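PDB 5MQ8: uncharacterized protein YacP from Bacillus subtilis, which acts as the endoribonuclease Rae1 in ribosome-dependent mRNA decay and carries a YacP-like NYN domain of the PIN clan. Local coordinates for residues A[3-8]-A[86-91]; A[12-17]-A[119-124]; A[32-37]-A[63-68]; A[58-63]-A[69-74]; A[100-105]-A[110-115]. All coordinates share one frame; numbering follows the deposited sequence.

Contact 1: residues A[3-8]-A[86-91]; sequences ILLVDG and KLAQAL
Leu87 and Leu5 meet where helix 80-90 lies over strand 3-7: CB of Leu87 is 4.2 Å from the CD1 methyl of Leu5. One residue further on, Ala88 receives the same methyl, with Leu5 CD1 3.9 Å from Ala88 CB and also close to the backbone nitrogen of Ala88. Alanine suits this place, since its single methyl lets the helix come down close on the sheet, and the nearest CA atoms, those of Leu5 and Ala88, are 8.0 Å apart. Leu5 reaches this far because CG stands anti to the carbonyl carbon (chi1 -58°) and chi2 is extended, which sends CD1 out from the strand. At the end of the helix Leu91, the first residue to leave helical angles, offers its CB to Ile3 CD1 at 4.0 Å, the two side chains crossing at about a right angle. No hydrogen bond joins the segments; the contact is purely apolar. Leu4 faces the other way, onto Met37 and Tyr40 of helix 23-44. Helix 80-90 thus packs on the sheet face that helix 23-44 does not take; Leu87 and, just past the helix, Leu91 touch strand 47-52, and Ala88 touches Ile98 of strand 98-101.

Contact 2: residues A[12-17]-A[119-124]; sequences IGAWPQ and KSAREL
The end of helix 8-14 meets the first turn of helix 121-145 with the CA atoms of Ala14 and Ala121 only 6.4 Å apart. Two small residues permit this approach, and their methyls touch, Ala14 CB to Ala121 CB at 3.6 Å. Next to them the indole of Trp15 makes the one hydrogen bond across the contact, from NE1 to Ala121 O at 2.8 Å. It is bent, 141° at the hydrogen, with the oxygen tilted 26° out of the ring plane. Seen from the carbonyl group, the donor stands above its plane. Trp15 has CG anti to its carbonyl carbon (chi1 -63°), which swings the indole across to the other helix and gives its buried N-H a partner there. That helix opens with a capping box: Ser120 is the N-cap, its OG accepting from Glu123 N at 3.2 Å, while Glu123 OE1 weakly accepts from Ser120 N. Further along the indole, Leu124 comes to the ring edge in plane, its CG 3.7 Å from Trp15 CZ2. Leucine fits here because its two methyls reach on, CD1 to Leu4 and CD2 to Val6 of strand 3-7. The six-membered end of the indole continues to Leu33 of helix 23-44, and Ser103 OG is bonded to Ala121 N.

Contact 3: residues A[32-37]-A[63-68]; sequences VLIQKM and KQTNHR
Ile34 lies crosswise to Thr65, the two side chains at about a right angle, and the ends of both meet as methyls, Ile34 CD1 to Thr65 CG2 at 3.7 Å. Toward Asn66 the same isoleucine turns its other branch: Ile34 CG2 lies 4.1 Å from Asn66 CB, and here the side chains slide past each other in opposite directions. With CG1 anti to the carbonyl carbon (chi1 -67°), the two branches of Ile34 are spread along the loop, so one beta-branched residue serves two successive loop residues. Thr65 turns its methyl to the helix, a good choice for a place half in and half out of the interior. Gln35 starts out away from the loop but bends at chi2, bringing its amide obliquely across that of Asn66 with the planes 49° apart. The amide of Asn66 is held from within its own segment: OD1 accepts from Arg68 N at 3.2 Å, in the carbonyl plane and on a lone pair. This is an Asx turn, a frequent task of asparagine, and it shapes the irregular chain that leads to strand 70-73. Arg68 forms a salt bridge with Glu162 of the second subunit, which also packs on Gln35 through its Glu155. Helix 23-44 packs on strand 47-52, Ile34 resting on Phe52 and Met37 on Val48 and Val50, while loop 63-68 runs alongside the helix toward strand 70-73.

Contact 4: residues A[58-63]-A[69-74]; sequences KGLEKK and VEVIFT
Gly59 and Phe73 make a CH-pi contact in which Gly59 CA lies 4.1 Å from the centroid of the ring, 30° off its normal and so off-centre. The bare CA of the glycine presents its C-H to the ring. The carbonyl oxygen of Lys58 is near as well, Lys58 O to Phe73 CZ at 3.3 Å in an oblique approach, and the same oxygen accepts a hydrogen bond from Arg30 of helix 23-44. The apolar contacts belong to Leu60, whose two methyls divide the work: CD1 touches Phe73 CE1 at 4.0 Å, and CD2 reaches Val71 CG1 at the same distance. Val71 and Phe73 lie two apart on strand 70-73, an outermost strand of the parallel sheet in this chain, and both point to the loop, whereas Ile72 points away, and its side chain touches Leu87 of helix 80-90. The loop 58-63 therefore lies over one face of this edge strand, on the side of helix 23-44, and a branched and an aromatic residue suit that half-covered face. The Phe73 ring also meets that of Phe52 of strand 47-52, the planes about 35° apart. Among the charged groups, Lys58 NZ and Glu61 OE2 form a salt bridge within the loop, 3.4 Å, whose hydrogen bond is weak.

Contact 5: residues A[100-105]-A[110-115]; sequences VATSDY and AIFGQG
The Phe112 ring meets Thr102 at its edge, where the threonine methyl CG2 lies in the ring plane, 3.9 Å from Phe112 CZ. One face is approached by CG2 of the preceding residue, Ile111, above the plane and offset toward the rim. Val100 comes in obliquely, its CB 3.6 Å from Phe112 CE1. Phe112 and Ile111 belong to a 3-10 turn, residues 110-113, in the connection between the neighbouring parallel strands 98-101 and 117-119, and the turn folds back over the strand that leads into it. The beta-branched Val100 has contacts for both residues of the turn: beside Phe112 it also meets Ile111 tip to tip, Val100 CG2 to Ile111 CD1 at 3.9 Å. Ile111 reaches on to Ala88 of helix 80-90, which places the turn beside that helix. Val100 and Thr102 point their side chains to the turn, and Ala101, between them, points away. Threonine suits its place because its two branches do different things. With chi1 -167° the hydroxyl is set anti to the backbone N, so the methyl takes the crowded position between N and carbonyl carbon and faces the phenyl edge, while OG1 is hydrogen-bonded to Asp7 at the end of strand 3-7. That same oxygen closes an ST turn, Asp104 N donating to Thr102 OG1 at 3.2 Å with an angle of 164°.

In the fold
All five contacts belong to one domain built round a five-stranded parallel sheet with helices on both faces, as expected of the PIN clan. Contacts 1 and 5 are neighbours, centres about 10 Å apart, on adjoining strands 3-7 and 98-101. Contacts 3 and 4, about 9 Å between centres, share Lys63 and lie towards the 70-73 edge; the centres of contacts 3 and 5 are about 23 Å apart. Contact 2 joins the end of helix 8-14 and Trp15 to the start of helix 121-145, on the helix 23-44 side. Along the chain, contacts 3 and 4 are nested inside contacts 1 and 2; contact 5 follows contact 1 inside contact 2, so early elements are bound to much later ones. Contact 3 also borders the second subunit.

Contact 1: residues A[3-8]-A[86-91]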
# COMPACT_ATOMS: atom_id res chain seq x y z
N ILE A 3 13.42 12.32 22.13
CA ILE A 3 13.81 12.80 20.81
C ILE A 3 14.94 11.94 20.34
O ILE A 3 15.91 11.71 21.07
CB ILE A 3 14.18 14.32 20.79
CG1 ILE A 3 13.06 15.20 21.42
CG2 ILE A 3 14.53 14.79 19.35
CD1 ILE A 3 13.38 16.71 21.52
N LEU A 4 14.81 11.42 19.11
CA LEU A 4 15.83 10.61 18.48
C LEU A 4 16.53 11.41 17.38
O LEU A 4 15.87 11.88 16.45
CB LEU A 4 15.27 9.29 17.94
CG LEU A 4 16.28 8.31 17.27
CD1 LEU A 4 17.37 7.84 18.24
CD2 LEU A 4 15.58 7.11 16.73
N LEU A 5 17.85 11.58 17.52
CA LEU A 5 18.70 12.29 16.56
C LEU A 5 19.51 11.21 15.88
O LEU A 5 20.17 10.42 16.55
CB LEU A 5 19.61 13.33 17.27
CG LEU A 5 18.91 14.43 18.10
CD1 LEU A 5 19.92 15.39 18.73
CD2 LEU A 5 17.95 15.24 17.26
N VAL A 6 19.36 11.10 14.56
CA VAL A 6 19.95 10.01 13.79
C VAL A 6 21.12 10.45 12.92
O VAL A 6 20.99 11.38 12.13
CB VAL A 6 18.85 9.27 12.95
CG1 VAL A 6 19.42 8.06 12.20
CG2 VAL A 6 17.66 8.84 13.81
N ASP A 7 22.25 9.72 13.03
CA ASP A 7 23.41 9.92 12.17
C ASP A 7 23.07 9.10 10.92
O ASP A 7 23.29 7.88 10.88
CB ASP A 7 24.69 9.41 12.87
CG ASP A 7 26.01 9.51 12.10
OD1 ASP A 7 25.97 9.78 10.87
OD2 ASP A 7 27.07 9.22 12.70
N GLY A 8 22.47 9.79 9.95
CA GLY A 8 21.98 9.23 8.70
C GLY A 8 22.98 8.42 7.90
O GLY A 8 22.68 7.29 7.51
N LYS A 86 24.24 20.71 18.23
CA LYS A 86 23.50 21.98 18.08
C LYS A 86 22.01 21.72 18.25
O LYS A 86 21.35 22.45 18.99
CB LYS A 86 23.78 22.63 16.72
CG LYS A 86 25.11 23.37 16.65
CD LYS A 86 25.48 23.69 15.22
CE LYS A 86 26.94 24.03 15.05
NZ LYS A 86 27.32 24.20 13.63
N LEU A 87 21.48 20.65 17.60
CA LEU A 87 20.07 20.26 17.69
C LEU A 87 19.67 19.86 19.11
O LEU A 87 18.64 20.31 19.59
CB LEU A 87 19.74 19.12 16.71
CG LEU A 87 19.62 19.54 15.26
CD1 LEU A 87 19.91 18.39 14.36
CD2 LEU A 87 18.25 20.17 14.97
N ALA A 88 20.51 19.06 19.79
CA ALA A 88 20.27 18.64 21.17
C ALA A 88 20.27 19.82 22.15
O ALA A 88 19.52 19.79 23.12
CB ALA A 88 21.29 17.62 21.59
N GLN A 89 21.12 20.83 21.89
CA GLN A 89 21.22 22.03 22.73
C GLN A 89 20.02 22.94 22.51
O GLN A 89 19.53 23.54 23.46
CB GLN A 89 22.53 22.77 22.46
CG GLN A 89 23.74 22.08 23.09
CD GLN A 89 25.07 22.69 22.70
OE1 GLN A 89 25.17 23.53 21.80
NE2 GLN A 89 26.13 22.24 23.35
N ALA A 90 19.54 23.04 21.25
CA ALA A 90 18.37 23.85 20.87
C ALA A 90 17.07 23.26 21.41
O ALA A 90 16.11 24.01 21.63
CB ALA A 90 18.29 23.98 19.37
N LEU A 91 17.02 21.92 21.61
CA LEU A 91 15.85 21.19 22.08
C LEU A 91 16.02 20.64 23.51
O LEU A 91 15.23 19.82 23.96
CB LEU A 91 15.50 20.05 21.09
CG LEU A 91 15.32 20.46 19.60
CD1 LEU A 91 15.26 19.25 18.71
CD2 LEU A 91 14.11 21.36 19.38

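Contact 2: residues A[12-17]-A[119-124]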
# COMPACT_ATOMS: atom_id res chain seq x y z
N ILE A 12 23.15 4.21 7.05
CA ILE A 12 23.29 3.79 5.65
C ILE A 12 24.42 2.76 5.48
O ILE A 12 24.19 1.71 4.91
CB ILE A 12 23.42 5.01 4.70
CG1 ILE A 12 22.06 5.72 4.53
CG2 ILE A 12 24.01 4.60 3.34
CD1 ILE A 12 22.08 7.07 3.76
N GLY A 13 25.59 3.06 6.03
CA GLY A 13 26.76 2.18 5.96
C GLY A 13 26.69 0.93 6.82
O GLY A 13 27.42 -0.02 6.56
N ALA A 14 25.82 0.92 7.86
CA ALA A 14 25.72 -0.21 8.79
C ALA A 14 24.54 -1.17 8.55
O ALA A 14 24.60 -2.30 9.01
CB ALA A 14 25.69 0.32 10.22
N TRP A 15 23.46 -0.71 7.89
CA TRP A 15 22.27 -1.54 7.67
C TRP A 15 22.40 -2.30 6.34
O TRP A 15 22.67 -1.66 5.31
CB TRP A 15 20.98 -0.70 7.73
CG TRP A 15 20.70 -0.04 9.06
CD1 TRP A 15 21.49 -0.05 10.18
CD2 TRP A 15 19.54 0.73 9.40
NE1 TRP A 15 20.89 0.66 11.19
CE2 TRP A 15 19.69 1.15 10.74
CE3 TRP A 15 18.36 1.06 8.72
CZ2 TRP A 15 18.72 1.92 11.40
CZ3 TRP A 15 17.40 1.83 9.38
CH2 TRP A 15 17.58 2.25 10.70
N PRO A 16 22.24 -3.65 6.36
CA PRO A 16 22.42 -4.45 5.12
C PRO A 16 21.56 -4.03 3.94
O PRO A 16 22.07 -3.98 2.82
CB PRO A 16 22.13 -5.89 5.57
CG PRO A 16 22.43 -5.90 7.03
CD PRO A 16 21.98 -4.53 7.52
N GLN A 17 20.27 -3.70 4.17
CA GLN A 17 19.39 -3.27 3.08
C GLN A 17 19.66 -1.83 2.59
O GLN A 17 19.09 -1.42 1.56
CB GLN A 17 17.90 -3.48 3.45
CG GLN A 17 17.46 -4.95 3.46
CD GLN A 17 16.05 -5.14 2.92
OE1 GLN A 17 15.09 -4.49 3.34
NE2 GLN A 17 15.90 -6.06 1.98
N LYS A 119 22.65 5.27 21.04
CA LYS A 119 21.95 4.12 20.50
C LYS A 119 22.76 3.65 19.30
O LYS A 119 23.10 4.46 18.42
CB LYS A 119 20.51 4.51 20.11
CG LYS A 119 19.62 3.34 19.73
CD LYS A 119 18.25 3.79 19.20
CE LYS A 119 17.18 3.89 20.27
NZ LYS A 119 17.36 5.04 21.18
N SER A 120 23.13 2.38 19.27
CA SER A 120 23.93 1.86 18.16
C SER A 120 23.09 1.67 16.89
O SER A 120 21.86 1.59 16.95
CB SER A 120 24.60 0.55 18.55
OG SER A 120 23.64 -0.48 18.72
N ALA A 121 23.79 1.58 15.75
CA ALA A 121 23.19 1.35 14.45
C ALA A 121 22.39 0.04 14.42
O ALA A 121 21.29 0.00 13.87
CB ALA A 121 24.27 1.32 13.38
N ARG A 122 22.94 -1.02 15.06
CA ARG A 122 22.36 -2.36 15.19
C ARG A 122 21.07 -2.30 16.02
O ARG A 122 20.08 -2.93 15.63
CB ARG A 122 23.39 -3.30 15.86
CG ARG A 122 23.18 -4.78 15.54
CD ARG A 122 24.29 -5.68 16.07
NE ARG A 122 25.52 -5.60 15.28
CZ ARG A 122 25.78 -6.33 14.20
NH1 ARG A 122 26.93 -6.18 13.55
NH2 ARG A 122 24.91 -7.23 13.77
N GLU A 123 21.09 -1.55 17.14
CA GLU A 123 19.94 -1.38 18.03
C GLU A 123 18.81 -0.68 17.30
O GLU A 123 17.67 -1.15 17.40
CB GLU A 123 20.31 -0.57 19.27
CG GLU A 123 20.91 -1.39 20.40
CD GLU A 123 21.81 -0.61 21.35
OE1 GLU A 123 21.47 0.53 21.72
OE2 GLU A 123 22.87 -1.17 21.73
N LEU A 124 19.10 0.43 16.57
CA LEU A 124 18.06 1.14 15.84
C LEU A 124 17.45 0.24 14.77
O LEU A 124 16.23 0.17 14.68
CB LEU A 124 18.53 2.50 15.27
CG LEU A 124 17.43 3.36 14.58
CD1 LEU A 124 16.28 3.69 15.53
CD2 LEU A 124 18.02 4.62 13.95

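Contact 3: residues A[32-37]-A[63-68]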
# COMPACT_ATOMS: atom_id res chain seq x y z
N VAL A 32 15.03 5.28 1.63
CA VAL A 32 14.58 4.12 2.41
C VAL A 32 14.69 4.44 3.90
O VAL A 32 13.72 4.22 4.65
CB VAL A 32 15.29 2.80 2.02
CG1 VAL A 32 14.89 1.66 2.96
CG2 VAL A 32 15.00 2.42 0.57
N LEU A 33 15.84 5.04 4.32
CA LEU A 33 16.06 5.42 5.71
C LEU A 33 15.01 6.41 6.22
O LEU A 33 14.48 6.20 7.31
CB LEU A 33 17.50 5.94 5.94
CG LEU A 33 17.85 6.45 7.35
CD1 LEU A 33 17.71 5.33 8.41
CD2 LEU A 33 19.25 7.05 7.36
N ILE A 34 14.68 7.44 5.43
CA ILE A 34 13.64 8.43 5.79
C ILE A 34 12.28 7.75 6.02
O ILE A 34 11.58 8.09 6.99
CB ILE A 34 13.57 9.59 4.77
CG1 ILE A 34 14.85 10.44 4.83
CG2 ILE A 34 12.32 10.45 4.98
CD1 ILE A 34 15.11 11.25 3.57
N GLN A 35 11.91 6.79 5.14
CA GLN A 35 10.65 6.05 5.25
C GLN A 35 10.63 5.19 6.52
O GLN A 35 9.63 5.20 7.23
CB GLN A 35 10.37 5.23 3.97
CG GLN A 35 9.05 4.41 3.97
CD GLN A 35 7.79 5.16 4.38
OE1 GLN A 35 6.96 4.67 5.16
NE2 GLN A 35 7.61 6.37 3.89
N LYS A 36 11.76 4.52 6.83
CA LYS A 36 11.92 3.72 8.05
C LYS A 36 11.76 4.61 9.29
O LYS A 36 11.11 4.19 10.26
CB LYS A 36 13.29 3.01 8.09
CG LYS A 36 13.52 1.92 7.03
CD LYS A 36 12.42 0.87 7.01
CE LYS A 36 11.68 0.91 5.69
NZ LYS A 36 10.25 0.55 5.83
N MET A 37 12.33 5.83 9.25
CA MET A 37 12.24 6.78 10.35
C MET A 37 10.83 7.38 10.51
O MET A 37 10.46 7.74 11.63
CB MET A 37 13.33 7.86 10.29
CG MET A 37 14.77 7.32 10.57
SD MET A 37 14.97 5.98 11.79
CE MET A 37 14.62 6.75 13.17
N LYS A 63 12.91 17.59 -3.81
CA LYS A 63 12.26 16.61 -2.94
C LYS A 63 11.79 17.15 -1.59
O LYS A 63 12.59 17.63 -0.78
CB LYS A 63 13.15 15.37 -2.73
CG LYS A 63 12.71 14.14 -3.51
CD LYS A 63 13.80 13.06 -3.51
CE LYS A 63 13.46 11.91 -4.42
NZ LYS A 63 14.61 10.99 -4.61
N GLN A 64 10.47 17.11 -1.39
CA GLN A 64 9.87 17.47 -0.12
C GLN A 64 9.60 16.13 0.55
O GLN A 64 8.71 15.39 0.11
CB GLN A 64 8.60 18.33 -0.31
CG GLN A 64 8.10 18.99 0.99
CD GLN A 64 9.20 19.65 1.80
OE1 GLN A 64 9.65 19.12 2.83
NE2 GLN A 64 9.67 20.80 1.35
N THR A 65 10.45 15.78 1.53
CA THR A 65 10.40 14.50 2.24
C THR A 65 9.19 14.33 3.15
O THR A 65 8.40 15.27 3.33
CB THR A 65 11.72 14.23 2.99
OG1 THR A 65 12.17 15.42 3.65
CG2 THR A 65 12.79 13.67 2.09
N ASN A 66 9.07 13.12 3.73
CA ASN A 66 8.00 12.70 4.64
C ASN A 66 7.83 13.70 5.79
O ASN A 66 8.79 13.99 6.50
CB ASN A 66 8.30 11.30 5.19
CG ASN A 66 7.07 10.52 5.56
OD1 ASN A 66 6.25 10.93 6.39
ND2 ASN A 66 6.94 9.34 4.97
N HIS A 67 6.60 14.25 5.93
CA HIS A 67 6.23 15.22 6.96
C HIS A 67 6.46 14.68 8.38
O HIS A 67 6.56 15.46 9.33
CB HIS A 67 4.76 15.67 6.77
CG HIS A 67 3.75 14.58 6.99
ND1 HIS A 67 3.31 13.77 5.95
CD2 HIS A 67 3.12 14.21 8.13
CE1 HIS A 67 2.44 12.94 6.49
NE2 HIS A 67 2.29 13.16 7.80
N ARG A 68 6.56 13.34 8.51
CA ARG A 68 6.80 12.64 9.77
C ARG A 68 8.26 12.77 10.19
O ARG A 68 8.57 12.47 11.34
CB ARG A 68 6.46 11.15 9.62
CG ARG A 68 5.50 10.57 10.66
CD ARG A 68 4.05 10.57 10.19
NE ARG A 68 3.82 9.73 9.01
CZ ARG A 68 2.70 9.74 8.30
NH1 ARG A 68 1.68 10.52 8.65
NH2 ARG A 68 2.57 8.95 7.24

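Contact 4: residues A[58-63]-A[69-74]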
# COMPACT_ATOMS: atom_id res chain seq x y z
N LYS A 58 23.49 12.61 -0.89
CA LYS A 58 22.80 13.42 -1.89
C LYS A 58 21.75 14.31 -1.23
O LYS A 58 20.92 13.82 -0.45
CB LYS A 58 22.17 12.50 -2.95
CG LYS A 58 21.26 13.17 -3.97
CD LYS A 58 21.97 13.68 -5.21
CE LYS A 58 21.17 14.78 -5.88
NZ LYS A 58 19.89 14.28 -6.47
N GLY A 59 21.81 15.60 -1.55
CA GLY A 59 20.87 16.61 -1.06
C GLY A 59 19.48 16.42 -1.62
O GLY A 59 19.32 15.84 -2.71
N LEU A 60 18.47 16.85 -0.86
CA LEU A 60 17.06 16.76 -1.20
C LEU A 60 16.70 17.58 -2.45
O LEU A 60 15.93 17.09 -3.29
CB LEU A 60 16.20 17.20 0.00
CG LEU A 60 15.46 16.12 0.81
CD1 LEU A 60 16.24 14.81 0.90
CD2 LEU A 60 15.16 16.62 2.21
N GLU A 61 17.28 18.80 -2.58
CA GLU A 61 17.05 19.75 -3.68
C GLU A 61 15.55 20.08 -3.78
O GLU A 61 15.04 20.81 -2.93
CB GLU A 61 17.64 19.25 -5.03
CG GLU A 61 19.15 19.19 -5.10
CD GLU A 61 19.70 18.85 -6.47
OE1 GLU A 61 20.20 19.78 -7.16
OE2 GLU A 61 19.63 17.67 -6.87
N LYS A 62 14.84 19.50 -4.78
CA LYS A 62 13.41 19.70 -4.99
C LYS A 62 12.61 18.91 -3.95
O LYS A 62 11.74 19.49 -3.29
CB LYS A 62 13.00 19.26 -6.41
CG LYS A 62 11.55 19.57 -6.77
CD LYS A 62 11.23 19.19 -8.21
CE LYS A 62 10.05 19.97 -8.75
NZ LYS A 62 8.75 19.41 -8.30
N LYS A 63 12.91 17.59 -3.81
CA LYS A 63 12.26 16.61 -2.94
C LYS A 63 11.79 17.15 -1.59
O LYS A 63 12.59 17.63 -0.78
CB LYS A 63 13.15 15.37 -2.73
CG LYS A 63 12.71 14.14 -3.51
CD LYS A 63 13.80 13.06 -3.51
CE LYS A 63 13.46 11.91 -4.42
NZ LYS A 63 14.61 10.99 -4.61
N VAL A 69 9.17 13.13 9.28
CA VAL A 69 10.61 13.16 9.60
C VAL A 69 11.26 14.47 9.23
O VAL A 69 11.26 14.85 8.06
CB VAL A 69 11.40 11.99 8.94
CG1 VAL A 69 12.76 11.80 9.58
CG2 VAL A 69 10.62 10.70 8.97
N GLU A 70 11.92 15.09 10.20
CA GLU A 70 12.72 16.27 9.92
C GLU A 70 14.08 15.77 9.41
O GLU A 70 14.72 14.94 10.06
CB GLU A 70 12.88 17.13 11.17
CG GLU A 70 13.55 18.46 10.90
CD GLU A 70 13.59 19.43 12.06
OE1 GLU A 70 14.25 20.48 11.91
OE2 GLU A 70 12.97 19.15 13.11
N VAL A 71 14.49 16.24 8.23
CA VAL A 71 15.75 15.85 7.60
C VAL A 71 16.63 17.09 7.50
O VAL A 71 16.22 18.10 6.92
CB VAL A 71 15.50 15.18 6.22
CG1 VAL A 71 16.80 14.97 5.46
CG2 VAL A 71 14.75 13.85 6.39
N ILE A 72 17.84 17.02 8.10
CA ILE A 72 18.79 18.14 8.14
C ILE A 72 20.12 17.75 7.54
O ILE A 72 20.65 16.70 7.86
CB ILE A 72 18.92 18.72 9.59
CG1 ILE A 72 17.64 19.47 9.98
CG2 ILE A 72 20.14 19.67 9.72
CD1 ILE A 72 17.47 19.72 11.40
N PHE A 73 20.63 18.58 6.63
CA PHE A 73 21.93 18.38 6.03
C PHE A 73 22.92 19.30 6.73
O PHE A 73 22.55 20.42 7.11
CB PHE A 73 21.89 18.62 4.51
CG PHE A 73 21.31 17.45 3.74
CD1 PHE A 73 19.93 17.27 3.67
CD2 PHE A 73 22.13 16.53 3.12
CE1 PHE A 73 19.39 16.17 2.99
CE2 PHE A 73 21.59 15.44 2.43
CZ PHE A 73 20.22 15.27 2.38
N THR A 74 24.16 18.83 6.96
CA THR A 74 25.20 19.64 7.61
C THR A 74 25.65 20.78 6.68
O THR A 74 25.37 20.74 5.48
CB THR A 74 26.40 18.77 8.04
OG1 THR A 74 26.96 18.11 6.89
CG2 THR A 74 26.06 17.77 9.12

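Contact 5: residues A[100-105]-A[110-115]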
# COMPACT_ATOMS: atom_id res chain seq x y z
N VAL A 100 20.79 9.52 20.60
CA VAL A 100 21.54 9.70 19.36
C VAL A 100 21.87 8.35 18.77
O VAL A 100 22.57 7.55 19.40
CB VAL A 100 22.81 10.58 19.51
CG1 VAL A 100 23.50 10.80 18.16
CG2 VAL A 100 22.49 11.92 20.18
N ALA A 101 21.37 8.09 17.55
CA ALA A 101 21.63 6.84 16.85
C ALA A 101 22.90 6.96 16.01
O ALA A 101 22.92 7.67 15.00
CB ALA A 101 20.45 6.45 15.98
N THR A 102 23.98 6.29 16.47
CA THR A 102 25.30 6.23 15.83
C THR A 102 26.20 5.15 16.44
O THR A 102 26.21 4.96 17.66
CB THR A 102 26.02 7.62 15.77
OG1 THR A 102 27.13 7.54 14.88
CG2 THR A 102 26.47 8.15 17.14
N SER A 103 26.97 4.47 15.58
CA SER A 103 27.98 3.48 15.96
C SER A 103 29.38 4.03 15.60
O SER A 103 30.36 3.29 15.68
CB SER A 103 27.73 2.15 15.26
OG SER A 103 26.70 1.45 15.94
N ASP A 104 29.47 5.32 15.20
CA ASP A 104 30.74 5.95 14.84
C ASP A 104 31.54 6.36 16.06
O ASP A 104 31.00 6.96 16.98
CB ASP A 104 30.52 7.17 13.93
CG ASP A 104 31.80 7.94 13.65
OD1 ASP A 104 32.60 7.49 12.78
OD2 ASP A 104 32.05 8.95 14.35
N TYR A 105 32.86 6.12 16.02
CA TYR A 105 33.77 6.52 17.09
C TYR A 105 34.95 7.36 16.56
O TYR A 105 35.84 7.71 17.33
CB TYR A 105 34.22 5.31 17.92
CG TYR A 105 33.13 4.74 18.81
CD1 TYR A 105 32.29 3.74 18.34
CD2 TYR A 105 32.96 5.18 20.12
CE1 TYR A 105 31.29 3.20 19.16
CE2 TYR A 105 31.98 4.64 20.95
CZ TYR A 105 31.14 3.65 20.46
OH TYR A 105 30.16 3.12 21.26
N ALA A 110 30.83 15.02 21.30
CA ALA A 110 30.84 15.83 22.53
C ALA A 110 29.50 15.82 23.27
O ALA A 110 29.49 15.94 24.49
CB ALA A 110 31.25 17.26 22.22
N ILE A 111 28.38 15.60 22.54
CA ILE A 111 27.02 15.54 23.09
C ILE A 111 26.83 14.37 24.09
O ILE A 111 25.95 14.45 24.95
CB ILE A 111 25.96 15.54 21.95
CG1 ILE A 111 24.57 15.98 22.49
CG2 ILE A 111 25.92 14.20 21.17
CD1 ILE A 111 23.43 15.22 21.94
N PHE A 112 27.67 13.31 24.00
CA PHE A 112 27.55 12.16 24.89
C PHE A 112 28.06 12.46 26.32
O PHE A 112 27.88 11.64 27.22
CB PHE A 112 28.19 10.91 24.27
CG PHE A 112 27.46 10.40 23.06
CD1 PHE A 112 26.07 10.34 23.03
CD2 PHE A 112 28.16 9.93 21.95
CE1 PHE A 112 25.39 9.88 21.90
CE2 PHE A 112 27.48 9.46 20.82
CZ PHE A 112 26.10 9.43 20.81
N GLY A 113 28.65 13.64 26.49
CA GLY A 113 29.09 14.17 27.78
C GLY A 113 28.15 15.26 28.26
O GLY A 113 28.43 15.92 29.26
N GLN A 114 27.02 15.45 27.55
CA GLN A 114 26.00 16.46 27.86
C GLN A 114 24.59 15.85 28.12
O GLN A 114 23.57 16.51 27.87
CB GLN A 114 25.93 17.51 26.73
CG GLN A 114 27.14 18.43 26.65
CD GLN A 114 27.21 19.13 25.32
OE1 GLN A 114 26.42 20.03 25.02
NE2 GLN A 114 28.18 18.74 24.51
N GLY A 115 24.56 14.62 28.62
CA GLY A 115 23.33 13.93 28.97
C GLY A 115 22.65 13.08 27.90
O GLY A 115 21.74 12.31 28.23